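Local structure of carbohydrate binding module (Uncultured bacterium, 2W3J) at residues F4-I18 against G29-W43. The protein probably binds uronic acid sugars as a calcium-carrying family 35 carbohydrate binding module. Numbering follows the deposited sequence. Where two conformers were deposited one is given.
Sequences FEESAVGFCSNSGVI and GFIDTENAVGASIVW. With CA (calcium ion), chain B; CA (calcium ion), chain C.
The F11 ring turns its edge to the face of the W43 five-membered ring, offset, with the planes at 80°. E6 CA lies over one face of F11 and S13 N over the other, both near the rim; N14 CG meets its edge in plane, and I41 CG2 sits above a face of W43, also near the rim. At the indole edge, in plane, one water accepts from W43 NE1 (2.9 Å) and donates to F4 O, tying strand 2-5 to strand 40-47. F11 CZ packs on I31 CD1 at 3.6 Å, since CG stands anti to the backbone N (chi1 -179°) and the ring end thereby reaches I31. The same methyl meets I18 CG1 and N14 CG. The N14 amide is turned so that ND2 donates to S15 O from above the carbonyl plane (3.0 Å). With an alanine in place of N14, S15 O is likely to lose this donor and a gap to open beside I31 CD1 and the F11 edge. Strands 11-14 and 40-43 run antiparallel (168°), S15 N bonding S40 O; V17 and D32 exchange two backbone bonds. S40 N also reaches the S15 OG hydroxyl. One calcium takes D32 OD1 and T33 O; the other takes E5 OE1, E6 OE1 and G29 O, completed by T26 and D122, while E6 OE2 bonds T28 OG1. C12 N and, weakly, S13 N both reach V42 O: this classic beta bulge, hairpin 17-19/30-32 and two calcium sites are consistent with the beta-sandwich of a family 35 module, related to family 6.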
loop_
_atom_site.group_PDB
_atom_site.type_symbol
_atom_site.label_atom_id
_atom_site.label_comp_id
_atom_site.label_asym_id
_atom_site.label_seq_id
_atom_site.Cartn_x
_atom_site.Cartn_y
_atom_site.Cartn_z
ATOM N N PHE A 4 -4.967 5.518 4.831
ATOM C CA PHE A 4 -5.859 4.477 4.304
ATOM C C PHE A 4 -5.580 3.123 4.985
ATOM O O PHE A 4 -4.482 2.613 4.873
ATOM C CB PHE A 4 -5.606 4.280 2.792
ATOM C CG PHE A 4 -6.035 5.472 1.949
ATOM C CD1 PHE A 4 -7.234 5.437 1.274
ATOM C CD2 PHE A 4 -5.219 6.597 1.850
ATOM C CE1 PHE A 4 -7.648 6.535 0.478
ATOM C CE2 PHE A 4 -5.631 7.706 1.079
ATOM C CZ PHE A 4 -6.847 7.649 0.408
ATOM N N GLU A 5 -6.582 2.597 5.670
ATOM C CA GLU A 5 -6.513 1.314 6.375
ATOM C C GLU A 5 -7.335 0.281 5.621
ATOM O O GLU A 5 -8.346 0.594 4.949
ATOM C CB GLU A 5 -7.099 1.485 7.786
ATOM C CG GLU A 5 -6.330 2.481 8.614
ATOM C CD GLU A 5 -5.020 1.935 9.156
ATOM O OE1 GLU A 5 -4.740 0.718 8.976
ATOM O OE2 GLU A 5 -4.254 2.715 9.787
ATOM N N GLU A 6 -6.960 -0.984 5.781
ATOM C CA GLU A 6 -7.804 -2.046 5.262
ATOM C C GLU A 6 -9.203 -2.004 5.886
ATOM O O GLU A 6 -9.380 -1.577 7.040
ATOM C CB GLU A 6 -7.115 -3.391 5.499
ATOM C CG GLU A 6 -7.028 -3.845 6.953
ATOM C CD GLU A 6 -6.220 -2.913 7.873
ATOM O OE1 GLU A 6 -5.218 -2.304 7.422
ATOM O OE2 GLU A 6 -6.580 -2.811 9.080
ATOM N N SER A 7 -10.184 -2.404 5.085
ATOM C CA SER A 7 -11.589 -2.453 5.499
ATOM C C SER A 7 -12.173 -1.070 5.855
ATOM O O SER A 7 -13.199 -0.978 6.540
ATOM C CB SER A 7 -11.779 -3.441 6.657
ATOM O OG SER A 7 -11.149 -4.683 6.375
ATOM N N ALA A 8 -11.504 -0.002 5.441
ATOM C CA ALA A 8 -12.058 1.328 5.673
ATOM C C ALA A 8 -12.352 1.878 4.278
ATOM O O ALA A 8 -11.828 1.359 3.291
ATOM C CB ALA A 8 -11.053 2.227 6.407
ATOM N N VAL A 9 -13.182 2.920 4.174
ATOM C CA VAL A 9 -13.469 3.489 2.857
ATOM C C VAL A 9 -12.156 3.902 2.188
ATOM O O VAL A 9 -11.230 4.382 2.841
ATOM C CB VAL A 9 -14.502 4.687 2.959
ATOM C CG1 VAL A 9 -13.891 5.858 3.698
ATOM C CG2 VAL A 9 -14.928 5.125 1.603
ATOM N N GLY A 10 -12.062 3.709 0.872
ATOM C CA GLY A 10 -10.833 4.019 0.146
ATOM C C GLY A 10 -10.058 2.722 -0.115
ATOM O O GLY A 10 -9.169 2.691 -0.960
ATOM N N PHE A 11 -10.397 1.665 0.615
ATOM C CA PHE A 11 -9.747 0.357 0.417
ATOM C C PHE A 11 -10.613 -0.511 -0.471
ATOM O O PHE A 11 -11.765 -0.741 -0.149
ATOM C CB PHE A 11 -9.515 -0.344 1.756
ATOM C CG PHE A 11 -8.821 -1.672 1.611
ATOM C CD1 PHE A 11 -7.432 -1.722 1.549
ATOM C CD2 PHE A 11 -9.551 -2.848 1.526
ATOM C CE1 PHE A 11 -6.762 -2.936 1.402
ATOM C CE2 PHE A 11 -8.871 -4.084 1.374
ATOM C CZ PHE A 11 -7.473 -4.094 1.305
ATOM N N CYS A 12 -10.071 -0.997 -1.587
ATOM C CA CYS A 12 -10.890 -1.707 -2.573
ATOM C C CYS A 12 -10.784 -3.214 -2.507
ATOM O O CYS A 12 -11.799 -3.904 -2.452
ATOM C CB CYS A 12 -10.533 -1.268 -3.994
ATOM S SG CYS A 12 -10.718 0.531 -4.202
ATOM N N SER A 13 -9.571 -3.726 -2.571
ATOM C CA SER A 13 -9.404 -5.181 -2.690
ATOM C C SER A 13 -7.991 -5.559 -2.307
ATOM O O SER A 13 -7.079 -4.734 -2.300
ATOM C CB SER A 13 -9.716 -5.672 -4.138
ATOM O OG SER A 13 -8.775 -5.159 -5.061
ATOM N N ASN A 14 -7.813 -6.840 -1.995
ATOM C CA ASN A 14 -6.489 -7.370 -1.713
ATOM C C ASN A 14 -6.457 -8.848 -2.041
ATOM O O ASN A 14 -7.458 -9.569 -1.842
ATOM C CB ASN A 14 -6.108 -7.240 -0.219
ATOM C CG ASN A 14 -7.092 -7.947 0.716
ATOM O OD1 ASN A 14 -8.183 -7.450 0.950
ATOM N ND2 ASN A 14 -6.685 -9.095 1.294
ATOM N N SER A 15 -5.304 -9.274 -2.508
ATOM C CA SER A 15 -4.995 -10.696 -2.535
ATOM C C SER A 15 -4.811 -11.203 -1.112
ATOM O O SER A 15 -4.502 -10.442 -0.187
ATOM C CB SER A 15 -3.713 -10.910 -3.336
ATOM O OG SER A 15 -3.935 -10.491 -4.662
ATOM N N GLY A 16 -5.004 -12.500 -0.916
ATOM C CA GLY A 16 -4.692 -13.038 0.415
ATOM C C GLY A 16 -5.757 -12.710 1.444
ATOM O O GLY A 16 -6.953 -12.784 1.158
ATOM N N VAL A 17 -5.328 -12.386 2.663
ATOM C CA VAL A 17 -6.253 -12.220 3.777
ATOM C C VAL A 17 -5.916 -10.951 4.549
ATOM O O VAL A 17 -4.837 -10.337 4.366
ATOM C CB VAL A 17 -6.163 -13.429 4.765
ATOM C CG1 VAL A 17 -6.420 -14.742 4.023
ATOM C CG2 VAL A 17 -4.827 -13.462 5.465
ATOM N N ILE A 18 -6.825 -10.563 5.436
ATOM C CA ILE A 18 -6.531 -9.522 6.388
ATOM C C ILE A 18 -6.197 -10.274 7.679
ATOM O O ILE A 18 -6.835 -11.294 8.001
ATOM C CB ILE A 18 -7.757 -8.613 6.564
ATOM C CG1 ILE A 18 -8.050 -7.886 5.221
ATOM C CG2 ILE A 18 -7.606 -7.645 7.750
ATOM C CD1 ILE A 18 -9.364 -7.192 5.197
ATOM N N GLY A 29 -5.741 -4.223 11.517
ATOM C CA GLY A 29 -4.837 -5.300 11.109
ATOM C C GLY A 29 -4.041 -4.878 9.908
ATOM O O GLY A 29 -3.722 -3.708 9.770
ATOM N N PHE A 30 -3.736 -5.824 9.040
ATOM C CA PHE A 30 -2.912 -5.511 7.875
ATOM C C PHE A 30 -3.236 -6.543 6.825
ATOM O O PHE A 30 -3.926 -7.539 7.113
ATOM C CB PHE A 30 -1.416 -5.618 8.233
ATOM C CG PHE A 30 -1.042 -6.890 8.955
ATOM C CD1 PHE A 30 -0.721 -8.052 8.248
ATOM C CD2 PHE A 30 -1.002 -6.921 10.350
ATOM C CE1 PHE A 30 -0.373 -9.249 8.903
ATOM C CE2 PHE A 30 -0.615 -8.121 11.007
ATOM C CZ PHE A 30 -0.311 -9.268 10.277
ATOM N N ILE A 31 -2.756 -6.302 5.602
ATOM C CA ILE A 31 -2.937 -7.261 4.513
ATOM C C ILE A 31 -1.794 -8.286 4.485
ATOM O O ILE A 31 -0.639 -7.929 4.499
ATOM C CB ILE A 31 -2.989 -6.551 3.154
ATOM C CG1 ILE A 31 -4.155 -5.540 3.120
ATOM C CG2 ILE A 31 -3.096 -7.570 2.012
ATOM C CD1 ILE A 31 -5.509 -6.086 3.559
ATOM N N ASP A 32 -2.149 -9.560 4.454
ATOM C CA ASP A 32 -1.146 -10.626 4.330
ATOM C C ASP A 32 -1.464 -11.346 3.030
ATOM O O ASP A 32 -2.421 -12.120 2.947
ATOM C CB ASP A 32 -1.266 -11.560 5.550
ATOM C CG ASP A 32 -0.197 -12.617 5.612
ATOM O OD1 ASP A 32 0.382 -12.965 4.573
ATOM O OD2 ASP A 32 0.041 -13.139 6.730
ATOM N N THR A 33 -0.728 -11.027 1.965
ATOM C CA THR A 33 -1.085 -11.609 0.676
ATOM C C THR A 33 -0.617 -13.051 0.595
ATOM O O THR A 33 0.274 -13.466 1.352
ATOM C CB THR A 33 -0.361 -10.881 -0.489
ATOM O OG1 THR A 33 1.038 -10.862 -0.215
ATOM C CG2 THR A 33 -0.819 -9.436 -0.607
ATOM N N GLU A 34 -1.187 -13.792 -0.357
ATOM C CA GLU A 34 -0.580 -15.071 -0.679
ATOM C C GLU A 34 0.817 -14.863 -1.286
ATOM O O GLU A 34 1.216 -13.745 -1.686
ATOM C CB GLU A 34 -1.488 -15.892 -1.599
ATOM C CG GLU A 34 -1.333 -15.571 -3.067
ATOM C CD GLU A 34 -1.879 -14.192 -3.456
ATOM O OE1 GLU A 34 -1.827 -13.866 -4.674
ATOM O OE2 GLU A 34 -2.363 -13.439 -2.562
ATOM N N ASN A 35 1.598 -15.939 -1.304
ATOM C CA ASN A 35 2.946 -15.853 -1.830
ATOM C C ASN A 35 2.890 -16.106 -3.337
ATOM O O ASN A 35 3.030 -17.251 -3.812
ATOM C CB ASN A 35 3.862 -16.878 -1.155
ATOM C CG ASN A 35 3.989 -16.653 0.321
ATOM O OD1 ASN A 35 3.851 -15.528 0.808
ATOM N ND2 ASN A 35 4.240 -17.727 1.060
ATOM N N ALA A 36 2.649 -15.050 -4.106
ATOM C CA ALA A 36 2.514 -15.218 -5.545
ATOM C C ALA A 36 2.913 -13.923 -6.262
ATOM O O ALA A 36 2.657 -12.824 -5.783
ATOM C CB ALA A 36 1.083 -15.585 -5.919
ATOM N N VAL A 37 3.537 -14.076 -7.427
ATOM C CA VAL A 37 3.764 -12.946 -8.306
ATOM C C VAL A 37 2.444 -12.329 -8.646
ATOM O O VAL A 37 1.458 -13.039 -8.893
ATOM C CB VAL A 37 4.457 -13.411 -9.619
ATOM C CG1 VAL A 37 4.501 -12.254 -10.603
ATOM C CG2 VAL A 37 5.842 -13.883 -9.286
ATOM N N GLY A 38 2.391 -10.988 -8.628
ATOM C CA GLY A 38 1.154 -10.302 -8.976
ATOM C C GLY A 38 0.153 -10.103 -7.833
ATOM O O GLY A 38 -0.896 -9.514 -8.030
ATOM N N ALA A 39 0.426 -10.674 -6.654
ATOM C CA ALA A 39 -0.439 -10.417 -5.498
ATOM C C ALA A 39 -0.531 -8.879 -5.331
ATOM O O ALA A 39 0.481 -8.189 -5.380
ATOM C CB ALA A 39 0.137 -11.040 -4.244
ATOM N N SER A 40 -1.752 -8.395 -5.104
ATOM C CA SER A 40 -2.015 -6.954 -5.131
ATOM C C SER A 40 -2.916 -6.422 -4.040
ATOM O O SER A 40 -3.683 -7.155 -3.413
ATOM C CB SER A 40 -2.660 -6.568 -6.465
ATOM O OG SER A 40 -3.943 -7.152 -6.617
ATOM N N ILE A 41 -2.852 -5.100 -3.869
ATOM C CA ILE A 41 -3.790 -4.366 -3.033
ATOM C C ILE A 41 -4.187 -3.151 -3.869
ATOM O O ILE A 41 -3.338 -2.589 -4.590
ATOM C CB ILE A 41 -3.113 -3.870 -1.777
ATOM C CG1 ILE A 41 -2.658 -5.046 -0.929
ATOM C CG2 ILE A 41 -4.118 -3.001 -0.984
ATOM C CD1 ILE A 41 -1.739 -4.595 0.276
ATOM N N VAL A 42 -5.464 -2.774 -3.794
ATOM C CA VAL A 42 -5.987 -1.636 -4.567
ATOM C C VAL A 42 -6.702 -0.671 -3.640
ATOM O O VAL A 42 -7.513 -1.087 -2.801
ATOM C CB VAL A 42 -7.002 -2.123 -5.625
ATOM C CG1 VAL A 42 -7.587 -0.936 -6.402
ATOM C CG2 VAL A 42 -6.308 -3.114 -6.599
ATOM N N TRP A 43 -6.422 0.619 -3.831
ATOM C CA TRP A 43 -7.067 1.700 -3.089
ATOM C C TRP A 43 -7.682 2.700 -4.075
ATOM O O TRP A 43 -7.319 2.711 -5.272
ATOM C CB TRP A 43 -6.035 2.469 -2.289
ATOM C CG TRP A 43 -5.320 1.683 -1.179
ATOM C CD1 TRP A 43 -5.748 1.519 0.117
ATOM C CD2 TRP A 43 -4.053 1.032 -1.280
ATOM N NE1 TRP A 43 -4.786 0.812 0.836
ATOM C CE2 TRP A 43 -3.744 0.508 0.001
ATOM C CE3 TRP A 43 -3.122 0.876 -2.318
ATOM C CZ2 TRP A 43 -2.562 -0.177 0.261
ATOM C CZ3 TRP A 43 -1.936 0.183 -2.054
ATOM C CH2 TRP A 43 -1.676 -0.344 -0.773
HETATM CA CA CA B . 2.037 -12.774 2.916
HETATM CA CA CA C . -3.647 -1.382 9.255
HETATM O O HOH W 1 -4.362 -0.002 3.574
HETATM O O HOH W 2 -6.414 -6.863 -5.259
HETATM O O HOH W 3 2.031 -10.352 2.912
HETATM O O HOH W 4 3.237 -12.464 0.844
HETATM O O HOH W 5 2.647 -15.041 3.144
HETATM O O HOH W 6 3.541 -12.301 4.908
#